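Long-range contacts in GH26A (Muricauda sp. MAR_2010_75, PDB 6Q75), which probably hydrolyses the beta-1,4-mannosidic linkages of mannan-type polysaccharides: residues Y256-V265 with V286-S294; S125-W135 with W182-G193. All blocks are in the same frame, centred on the assembly; numbering follows the deposited sequence.

Contact 1 of 2, residues Y256-V265 with V286-S294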
loop_
_atom_site.group_PDB
_atom_site.type_symbol
_atom_site.label_atom_id
_atom_site.label_comp_id
_atom_site.label_asym_id
_atom_site.label_seq_id
_atom_site.Cartn_x
_atom_site.Cartn_y
_atom_site.Cartn_z
ATOM N N TYR A 256 -6.211 17.389 -0.143
ATOM C CA TYR A 256 -5.646 17.117 -1.471
ATOM C C TYR A 256 -4.950 18.371 -2.003
ATOM O O TYR A 256 -5.364 18.984 -2.977
ATOM C CB TYR A 256 -6.735 16.628 -2.418
ATOM C CG TYR A 256 -7.368 15.335 -1.991
ATOM C CD1 TYR A 256 -6.712 14.115 -2.207
ATOM C CD2 TYR A 256 -8.604 15.314 -1.346
ATOM C CE1 TYR A 256 -7.280 12.916 -1.799
ATOM C CE2 TYR A 256 -9.179 14.118 -0.930
ATOM C CZ TYR A 256 -8.502 12.921 -1.151
ATOM O OH TYR A 256 -9.080 11.737 -0.763
ATOM N N GLU A 257 -3.850 18.734 -1.337
ATOM C CA GLU A 257 -3.097 19.926 -1.710
ATOM C C GLU A 257 -2.481 19.757 -3.086
ATOM O O GLU A 257 -1.880 18.715 -3.381
ATOM C CB GLU A 257 -1.984 20.210 -0.706
ATOM C CG GLU A 257 -2.477 20.496 0.676
ATOM C CD GLU A 257 -2.607 21.990 0.932
ATOM O OE1 GLU A 257 -2.385 22.793 -0.002
ATOM O OE2 GLU A 257 -2.941 22.353 2.074
ATOM N N GLN A 258 -2.618 20.793 -3.921
ATOM C CA GLN A 258 -2.035 20.744 -5.263
ATOM C C GLN A 258 -0.509 20.661 -5.213
ATOM O O GLN A 258 0.108 19.955 -6.019
ATOM C CB GLN A 258 -2.480 21.963 -6.066
ATOM C CG GLN A 258 -2.331 21.777 -7.577
ATOM C CD GLN A 258 -3.345 20.782 -8.122
ATOM O OE1 GLN A 258 -4.421 20.600 -7.551
ATOM N NE2 GLN A 258 -3.011 20.145 -9.232
ATOM N N LYS A 259 0.114 21.381 -4.277
ATOM C CA LYS A 259 1.568 21.354 -4.150
ATOM C C LYS A 259 2.070 19.957 -3.797
ATOM O O LYS A 259 3.099 19.521 -4.317
ATOM C CB LYS A 259 2.023 22.356 -3.088
ATOM N N ASP A 260 1.376 19.254 -2.891
ATOM C CA ASP A 260 1.764 17.875 -2.556
ATOM C C ASP A 260 1.647 16.961 -3.772
ATOM O O ASP A 260 2.517 16.112 -4.008
ATOM C CB ASP A 260 0.889 17.323 -1.438
ATOM C CG ASP A 260 1.090 18.030 -0.114
ATOM O OD1 ASP A 260 2.003 18.875 0.011
ATOM O OD2 ASP A 260 0.293 17.750 0.795
ATOM N N TYR A 261 0.546 17.080 -4.527
ATOM C CA TYR A 261 0.438 16.359 -5.796
ATOM C C TYR A 261 1.611 16.685 -6.712
ATOM O O TYR A 261 2.245 15.777 -7.265
ATOM C CB TYR A 261 -0.897 16.697 -6.457
ATOM C CG TYR A 261 -1.159 16.203 -7.870
ATOM C CD1 TYR A 261 -1.635 14.919 -8.110
ATOM C CD2 TYR A 261 -1.038 17.068 -8.957
ATOM C CE1 TYR A 261 -1.930 14.506 -9.422
ATOM C CE2 TYR A 261 -1.325 16.666 -10.236
ATOM C CZ TYR A 261 -1.783 15.399 -10.469
ATOM O OH TYR A 261 -2.074 15.049 -11.769
ATOM N N ASP A 262 1.943 17.974 -6.856
ATOM C CA ASP A 262 3.073 18.354 -7.715
ATOM C C ASP A 262 4.392 17.736 -7.228
ATOM O O ASP A 262 5.217 17.293 -8.046
ATOM C CB ASP A 262 3.202 19.875 -7.761
ATOM C CG ASP A 262 2.113 20.543 -8.579
ATOM O OD1 ASP A 262 1.455 19.873 -9.406
ATOM O OD2 ASP A 262 1.921 21.761 -8.397
ATOM N N GLN A 263 4.602 17.690 -5.906
ATOM C CA GLN A 263 5.812 17.077 -5.349
ATOM C C GLN A 263 5.929 15.604 -5.694
ATOM O O GLN A 263 7.014 15.130 -6.053
ATOM C CB GLN A 263 5.827 17.188 -3.820
ATOM C CG GLN A 263 7.205 17.095 -3.129
ATOM C CD GLN A 263 7.115 17.123 -1.574
ATOM O OE1 GLN A 263 6.019 17.084 -1.018
ATOM N NE2 GLN A 263 8.253 16.913 -0.907
ATOM N N LEU A 264 4.825 14.870 -5.616
ATOM C CA LEU A 264 4.914 13.441 -5.875
ATOM C C LEU A 264 5.063 13.160 -7.353
ATOM O O LEU A 264 5.799 12.247 -7.725
ATOM C CB LEU A 264 3.681 12.721 -5.340
ATOM C CG LEU A 264 3.839 11.218 -5.156
ATOM C CD1 LEU A 264 4.822 10.901 -4.047
ATOM C CD2 LEU A 264 2.467 10.632 -4.843
ATOM N N VAL A 265 4.356 13.913 -8.199
ATOM C CA VAL A 265 4.507 13.747 -9.641
ATOM C C VAL A 265 5.955 13.984 -10.051
ATOM O O VAL A 265 6.517 13.247 -10.879
ATOM C CB VAL A 265 3.549 14.692 -10.395
ATOM C CG1 VAL A 265 3.903 14.715 -11.875
ATOM C CG2 VAL A 265 2.102 14.258 -10.192
ATOM N N VAL A 286 -11.423 17.923 -7.438
ATOM C CA VAL A 286 -10.059 17.543 -7.081
ATOM C C VAL A 286 -9.492 16.602 -8.138
ATOM O O VAL A 286 -8.344 16.754 -8.580
ATOM C CB VAL A 286 -10.031 16.899 -5.680
ATOM C CG1 VAL A 286 -8.692 16.272 -5.406
ATOM C CG2 VAL A 286 -10.350 17.925 -4.583
ATOM N N LEU A 287 -10.284 15.594 -8.536
ATOM C CA LEU A 287 -9.820 14.642 -9.544
ATOM C C LEU A 287 -9.603 15.311 -10.895
ATOM O O LEU A 287 -8.671 14.949 -11.616
ATOM C CB LEU A 287 -10.809 13.489 -9.687
ATOM C CG LEU A 287 -11.028 12.644 -8.440
ATOM C CD1 LEU A 287 -12.116 11.625 -8.709
ATOM C CD2 LEU A 287 -9.725 11.972 -8.011
ATOM N N GLU A 288 -10.417 16.314 -11.245
ATOM C CA GLU A 288 -10.188 17.023 -12.495
ATOM C C GLU A 288 -8.856 17.765 -12.457
ATOM O O GLU A 288 -8.129 17.813 -13.451
ATOM C CB GLU A 288 -11.344 18.000 -12.754
ATOM C CG GLU A 288 -11.192 18.836 -14.001
ATOM N N ALA A 289 -8.516 18.335 -11.308
ATOM C CA ALA A 289 -7.270 19.070 -11.153
ATOM C C ALA A 289 -6.079 18.151 -10.948
ATOM O O ALA A 289 -4.937 18.577 -11.171
ATOM C CB ALA A 289 -7.350 19.982 -9.927
ATOM N N GLN A 290 -6.328 16.919 -10.520
ATOM C CA GLN A 290 -5.272 15.970 -10.144
ATOM C C GLN A 290 -5.516 14.623 -10.824
ATOM O O GLN A 290 -5.703 13.583 -10.176
ATOM C CB GLN A 290 -5.189 15.846 -8.618
ATOM C CG GLN A 290 -4.801 17.173 -7.976
ATOM C CD GLN A 290 -4.878 17.195 -6.461
ATOM O OE1 GLN A 290 -4.850 16.131 -5.826
ATOM N NE2 GLN A 290 -4.968 18.365 -5.878
ATOM N N PRO A 291 -5.467 14.604 -12.154
ATOM C CA PRO A 291 -5.922 13.418 -12.901
ATOM C C PRO A 291 -4.960 12.252 -12.825
ATOM O O PRO A 291 -5.342 11.138 -13.186
ATOM C CB PRO A 291 -6.052 13.939 -14.340
ATOM C CG PRO A 291 -5.048 15.039 -14.419
ATOM C CD PRO A 291 -4.987 15.675 -13.040
ATOM N N LYS A 292 -3.735 12.466 -12.372
ATOM C CA LYS A 292 -2.761 11.381 -12.393
ATOM C C LYS A 292 -2.983 10.344 -11.292
ATOM O O LYS A 292 -2.367 9.274 -11.341
ATOM C CB LYS A 292 -1.352 11.969 -12.298
ATOM C CG LYS A 292 -0.862 12.607 -13.603
ATOM C CD LYS A 292 0.492 13.259 -13.407
ATOM C CE LYS A 292 0.822 14.230 -14.536
ATOM N NZ LYS A 292 1.269 13.543 -15.745
ATOM N N TRP A 293 -3.817 10.612 -10.287
ATOM C CA TRP A 293 -4.061 9.584 -9.277
ATOM C C TRP A 293 -4.672 8.354 -9.942
ATOM O O TRP A 293 -5.698 8.449 -10.617
ATOM C CB TRP A 293 -4.983 10.103 -8.169
ATOM C CG TRP A 293 -4.470 11.261 -7.375
ATOM C CD1 TRP A 293 -5.075 12.494 -7.245
ATOM C CD2 TRP A 293 -3.308 11.299 -6.525
ATOM N NE1 TRP A 293 -4.347 13.289 -6.386
ATOM C CE2 TRP A 293 -3.257 12.584 -5.940
ATOM C CE3 TRP A 293 -2.287 10.378 -6.221
ATOM C CZ2 TRP A 293 -2.243 12.976 -5.068
ATOM C CZ3 TRP A 293 -1.285 10.771 -5.347
ATOM C CH2 TRP A 293 -1.267 12.056 -4.782
ATOM N N SER A 294 -4.040 7.191 -9.743
ATOM C CA SER A 294 -4.462 5.980 -10.435
ATOM C C SER A 294 -5.488 5.179 -9.670
ATOM O O SER A 294 -6.251 4.440 -10.293
ATOM C CB SER A 294 -3.260 5.065 -10.705
ATOM O OG SER A 294 -2.233 5.798 -11.328
HETATM O O HOH W 1 -3.185 16.160 -3.469
#
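The first turns of helix 258-268 run beside the end of helix 284-289 and the type I turn Q290-W293 that follows it, so that Y256 faces V286, Y261 faces Q290 (CA to CA 7.2 Å) and V265 faces K292. Q290, the first residue to leave helical geometry, extends its side chain past the Y261 ring. Its NE2 has two acceptors, Y256 O at 3.0 Å and Q258 OE1 at 2.8 Å; both lie near the plane of the Q290 amide, although each carbonyl is met from above its own plane. OE1 takes the indole N-H of W293 on a lone pair (NE1 to OE1 2.9 Å), and a water joins it to E257 O. With an alanine here, Y256 O and Q258 OE1 would probably lose their common donor and W293 NE1 its acceptor. Q258, bent at chi2 (71°), returns a bond from its NE2 to A289 O.

Two successive beta-alpha-beta crossovers of the (beta/alpha)8 barrel meet in this way: the helices follow strands 246-251 and 273-278, and the chain then passes W293 into the strand that follows, its indole wedged between Y261 and the strand residues L275 and I46.

Y261 fills the middle. Its CG stands opposite the backbone N (chi1 172°), which lays the ring alongside the Q290 chain, the two running in opposite directions; Q290 CB sits 3.8 Å from the ring centroid in a CH-pi contact, while V265 CG2 covers the other face. An edge of the same ring meets the face of W293 in a T-shaped pair, planes 60° apart. Beyond the ring, the hydroxyl accepts K292 N (OH to N 3.1 Å). V286 CG1 lies 3.6 Å from Y256 CB, and the Y256 hydroxyl bonds to Q280 O.

Contact 2 of 2, residues S125-W135 with W182-G193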
loop_
_atom_site.group_PDB
_atom_site.type_symbol
_atom_site.label_atom_id
_atom_site.label_comp_id
_atom_site.label_asym_id
_atom_site.label_seq_id
_atom_site.Cartn_x
_atom_site.Cartn_y
_atom_site.Cartn_z
ATOM N N SER A 125 5.043 -1.291 19.852
ATOM C CA SER A 125 5.904 -1.942 18.874
ATOM C C SER A 125 5.830 -1.244 17.526
ATOM O O SER A 125 6.813 -0.635 17.093
ATOM C CB SER A 125 5.524 -3.427 18.745
ATOM O OG SER A 125 6.580 -4.182 18.175
ATOM N N VAL A 126 4.667 -1.263 16.889
ATOM C CA VAL A 126 4.493 -0.632 15.576
ATOM C C VAL A 126 4.858 0.849 15.642
ATOM O O VAL A 126 5.573 1.373 14.776
ATOM C CB VAL A 126 3.046 -0.824 15.107
ATOM C CG1 VAL A 126 2.852 -0.211 13.711
ATOM C CG2 VAL A 126 2.687 -2.313 15.109
ATOM N N GLN A 127 4.401 1.535 16.692
ATOM C CA GLN A 127 4.724 2.938 16.932
ATOM C C GLN A 127 5.705 3.112 18.091
ATOM O O GLN A 127 5.794 4.198 18.674
ATOM C CB GLN A 127 3.432 3.731 17.162
ATOM C CG GLN A 127 2.470 3.593 15.983
ATOM C CD GLN A 127 1.469 4.738 15.874
ATOM O OE1 GLN A 127 1.083 5.332 16.874
ATOM N NE2 GLN A 127 1.032 5.028 14.652
ATOM N N GLY A 128 6.477 2.061 18.424
ATOM C CA GLY A 128 7.455 2.144 19.491
ATOM C C GLY A 128 8.747 2.817 19.044
ATOM O O GLY A 128 8.958 3.075 17.866
ATOM N N GLU A 129 9.577 3.183 20.022
ATOM C CA GLU A 129 10.874 3.784 19.731
ATOM C C GLU A 129 11.887 2.708 19.342
ATOM O O GLU A 129 11.841 1.585 19.844
ATOM C CB GLU A 129 11.397 4.563 20.945
ATOM N N ILE A 130 12.814 3.070 18.455
ATOM C CA ILE A 130 13.905 2.187 18.045
ATOM C C ILE A 130 15.201 2.986 18.041
ATOM O O ILE A 130 15.234 4.129 17.577
ATOM C CB ILE A 130 13.622 1.552 16.672
ATOM C CG1 ILE A 130 14.718 0.553 16.306
ATOM C CG2 ILE A 130 13.406 2.653 15.600
ATOM C CD1 ILE A 130 14.380 -0.304 15.118
ATOM N N SER A 131 16.276 2.403 18.579
ATOM C CA SER A 131 17.508 3.168 18.620
ATOM C C SER A 131 18.245 3.100 17.287
ATOM O O SER A 131 17.985 2.240 16.442
ATOM C CB SER A 131 18.426 2.654 19.727
ATOM O OG SER A 131 19.050 1.462 19.290
ATOM N N LYS A 132 19.198 4.018 17.117
ATOM C CA LYS A 132 20.040 3.987 15.925
ATOM C C LYS A 132 20.789 2.660 15.814
ATOM O O LYS A 132 20.868 2.077 14.728
ATOM C CB LYS A 132 21.021 5.160 15.948
ATOM C CG LYS A 132 21.929 5.255 14.741
ATOM N N LYS A 133 21.310 2.144 16.932
ATOM C CA LYS A 133 22.031 0.869 16.882
ATOM C C LYS A 133 21.109 -0.298 16.542
ATOM O O LYS A 133 21.497 -1.199 15.781
ATOM C CB LYS A 133 22.747 0.609 18.207
ATOM C CG LYS A 133 23.778 -0.500 18.133
ATOM C CD LYS A 133 23.216 -1.779 18.689
ATOM N N GLU A 134 19.898 -0.320 17.113
ATOM C CA GLU A 134 18.960 -1.388 16.791
ATOM C C GLU A 134 18.566 -1.335 15.324
ATOM O O GLU A 134 18.403 -2.371 14.677
ATOM C CB GLU A 134 17.714 -1.289 17.670
ATOM C CG GLU A 134 17.958 -1.695 19.111
ATOM C CD GLU A 134 16.901 -1.184 20.069
ATOM O OE1 GLU A 134 15.994 -0.431 19.652
ATOM O OE2 GLU A 134 16.987 -1.536 21.268
ATOM N N TRP A 135 18.368 -0.125 14.798
ATOM C CA TRP A 135 18.087 0.039 13.374
ATOM C C TRP A 135 19.259 -0.466 12.542
ATOM O O TRP A 135 19.084 -1.271 11.610
ATOM C CB TRP A 135 17.792 1.521 13.084
ATOM C CG TRP A 135 17.608 1.808 11.625
ATOM C CD1 TRP A 135 18.576 2.179 10.737
ATOM C CD2 TRP A 135 16.385 1.749 10.890
ATOM N NE1 TRP A 135 18.035 2.333 9.485
ATOM C CE2 TRP A 135 16.691 2.075 9.548
ATOM C CE3 TRP A 135 15.059 1.445 11.231
ATOM C CZ2 TRP A 135 15.719 2.105 8.540
ATOM C CZ3 TRP A 135 14.087 1.478 10.211
ATOM C CH2 TRP A 135 14.426 1.812 8.900
ATOM N N TRP A 182 5.783 8.594 13.181
ATOM C CA TRP A 182 5.024 7.792 14.134
ATOM C C TRP A 182 5.368 6.305 14.133
ATOM O O TRP A 182 5.328 5.681 15.200
ATOM C CB TRP A 182 3.523 7.957 13.888
ATOM C CG TRP A 182 3.076 8.015 12.451
ATOM C CD1 TRP A 182 2.629 6.967 11.689
ATOM C CD2 TRP A 182 2.991 9.183 11.621
ATOM N NE1 TRP A 182 2.260 7.419 10.434
ATOM C CE2 TRP A 182 2.483 8.770 10.367
ATOM C CE3 TRP A 182 3.315 10.531 11.808
ATOM C CZ2 TRP A 182 2.286 9.662 9.302
ATOM C CZ3 TRP A 182 3.100 11.430 10.759
ATOM C CH2 TRP A 182 2.601 10.986 9.516
ATOM N N PHE A 183 5.705 5.722 12.990
ATOM C CA PHE A 183 6.061 4.303 12.956
ATOM C C PHE A 183 7.540 4.110 13.264
ATOM O O PHE A 183 8.362 4.996 13.034
ATOM C CB PHE A 183 5.745 3.713 11.575
ATOM C CG PHE A 183 4.269 3.600 11.266
ATOM C CD1 PHE A 183 3.388 3.044 12.180
ATOM C CD2 PHE A 183 3.768 4.044 10.046
ATOM C CE1 PHE A 183 2.035 2.923 11.878
ATOM C CE2 PHE A 183 2.422 3.952 9.753
ATOM C CZ PHE A 183 1.553 3.381 10.656
ATOM N N TRP A 184 7.896 2.903 13.746
ATOM C CA TRP A 184 9.294 2.680 14.096
ATOM C C TRP A 184 10.211 2.782 12.883
ATOM O O TRP A 184 11.391 3.108 13.028
ATOM C CB TRP A 184 9.480 1.324 14.795
ATOM C CG TRP A 184 9.173 0.097 13.977
ATOM C CD1 TRP A 184 8.030 -0.642 14.011
ATOM C CD2 TRP A 184 10.063 -0.578 13.071
ATOM N NE1 TRP A 184 8.136 -1.721 13.149
ATOM C CE2 TRP A 184 9.377 -1.704 12.570
ATOM C CE3 TRP A 184 11.361 -0.323 12.622
ATOM C CZ2 TRP A 184 9.945 -2.576 11.622
ATOM C CZ3 TRP A 184 11.928 -1.196 11.690
ATOM C CH2 TRP A 184 11.213 -2.306 11.201
ATOM N N TRP A 185 9.707 2.497 11.691
ATOM C CA TRP A 185 10.506 2.622 10.478
ATOM C C TRP A 185 10.461 4.033 9.888
ATOM O O TRP A 185 11.012 4.262 8.801
ATOM C CB TRP A 185 10.031 1.602 9.438
ATOM C CG TRP A 185 8.602 1.800 9.014
ATOM C CD1 TRP A 185 8.140 2.657 8.044
ATOM C CD2 TRP A 185 7.465 1.095 9.500
ATOM N NE1 TRP A 185 6.770 2.553 7.929
ATOM C CE2 TRP A 185 6.329 1.601 8.806
ATOM C CE3 TRP A 185 7.280 0.119 10.488
ATOM C CZ2 TRP A 185 5.048 1.141 9.054
ATOM C CZ3 TRP A 185 6.007 -0.344 10.738
ATOM C CH2 TRP A 185 4.893 0.179 10.024
ATOM N N GLY A 186 9.813 4.973 10.574
ATOM C CA GLY A 186 9.613 6.302 10.036
ATOM C C GLY A 186 10.736 7.266 10.352
ATOM O O GLY A 186 11.485 7.100 11.322
ATOM N N ASN A 187 10.840 8.287 9.498
ATOM C CA ASN A 187 11.830 9.356 9.632
ATOM C C ASN A 187 13.251 8.826 9.839
ATOM O O ASN A 187 13.984 9.292 10.705
ATOM C CB ASN A 187 11.460 10.293 10.784
ATOM C CG ASN A 187 12.295 11.554 10.788
ATOM O OD1 ASN A 187 12.736 12.013 9.745
ATOM N ND2 ASN A 187 12.519 12.116 11.967
ATOM N N LYS A 188 13.660 7.858 9.009
ATOM C CA LYS A 188 15.021 7.327 9.016
ATOM C C LYS A 188 15.725 7.883 7.783
ATOM O O LYS A 188 15.591 7.351 6.683
ATOM C CB LYS A 188 15.004 5.816 9.029
ATOM C CG LYS A 188 14.268 5.244 10.236
ATOM C CD LYS A 188 15.061 5.468 11.548
ATOM C CE LYS A 188 14.306 4.864 12.750
ATOM N NZ LYS A 188 13.059 5.577 13.127
ATOM N N LYS A 189 16.441 8.985 7.959
ATOM C CA LYS A 189 17.033 9.655 6.808
ATOM C C LYS A 189 18.409 9.086 6.449
ATOM O O LYS A 189 19.040 8.353 7.217
ATOM C CB LYS A 189 17.121 11.167 7.061
ATOM C CG LYS A 189 15.721 11.845 7.163
ATOM C CD LYS A 189 15.804 13.354 6.960
ATOM C CE LYS A 189 14.449 14.068 7.144
ATOM N NZ LYS A 189 14.083 14.250 8.593
ATOM N N GLY A 190 18.863 9.417 5.242
ATOM C CA GLY A 190 20.226 9.121 4.846
ATOM C C GLY A 190 20.390 7.753 4.206
ATOM O O GLY A 190 19.478 6.925 4.165
ATOM N N LYS A 191 21.602 7.515 3.702
ATOM C CA LYS A 191 21.868 6.303 2.932
ATOM C C LYS A 191 21.746 5.048 3.788
ATOM O O LYS A 191 21.450 3.972 3.260
ATOM C CB LYS A 191 23.260 6.376 2.292
ATOM C CG LYS A 191 24.398 6.149 3.250
ATOM N N ASP A 192 21.949 5.160 5.099
ATOM C CA ASP A 192 21.772 4.019 5.981
ATOM C C ASP A 192 20.408 4.008 6.644
ATOM O O ASP A 192 20.181 3.213 7.564
ATOM C CB ASP A 192 22.893 3.978 7.023
ATOM C CG ASP A 192 24.257 3.768 6.386
ATOM O OD1 ASP A 192 24.322 3.119 5.319
ATOM O OD2 ASP A 192 25.259 4.264 6.942
ATOM N N GLY A 193 19.483 4.857 6.181
ATOM C CA GLY A 193 18.157 4.874 6.744
ATOM C C GLY A 193 17.150 4.052 5.968
ATOM O O GLY A 193 17.406 2.909 5.598
HETATM O O HOH W 2 5.330 7.038 17.621
#
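Q127 and F183 bring together two loops of the barrel rim beside a pocket occupied by a Tris molecule, probably from the crystallisation liquor, about 4 Å from the side chain of F183. The segment 125-135 belongs to the excursion after strand 104-108; the other segment, 182-193, lies in the loop between strand 170-173 and helix 194-208. One backbone bond joins them at this end, W184 N to V126 O (3.0 Å), supported by a CA-H...O contact from Q127 CA to W182 O and by a water that donates to Q127 O and W182 O. Q127 NE2 comes within 3.6 Å of F183 CE1, and the V126 methyl CG1 rests 3.6 Å from F183 CD1. F183 itself lies between two indoles, with W182 CD1 over one face and W185 CH2 over the other.

Further along, I130 sends its two branches to different partners: CG2 approaches W184 O and K188 CE, whereas CD1 touches W184 CE3 at 3.9 Å. W184 points its ring at the first segment because CG stands between the backbone N and carbonyl carbon (chi1 64°); its indole N-H is taken by V111 O.

W135 closes the far end. K188 passes over one face of its six-membered ring, CG 3.7 Å from the centroid and almost on the ring normal, then bends to place NZ on W184 O and G186 O, two carbonyls that hold the ammonium group. The W135 CZ3 corner abuts W184 CZ3 (3.7 Å). At the opposite side of the indole, NE1 donates to D192 O (3.0 Å) in the ring plane and on a lone pair. The helix bearing W135 starts with a capping box between S131 and E134. Loops that interlock through clustered tryptophans above the third and fourth strands are consistent with the substrate cleft of a clan GH-A (beta/alpha)8 barrel.

Contacts 1 and 2 lie at similar distances from the middle of the chain, about 18 and 19 Å from it to their centres, yet they join different kinds of element and share none. Contact 1 ties neighbouring helices of the barrel's outer layer late in the chain; contact 2, earlier in sequence, joins loops of the rim beside the Tris pocket. Both are partly buried, and their centres are 29 Å apart. Across contact 1 two glutamine amides bond to each other and to backbone carbonyls, and a tyrosine hydroxyl accepts a backbone N-H. Contact 2 spends few hydrogen bonds across its segments and relies more on indole rings and a lysine chain.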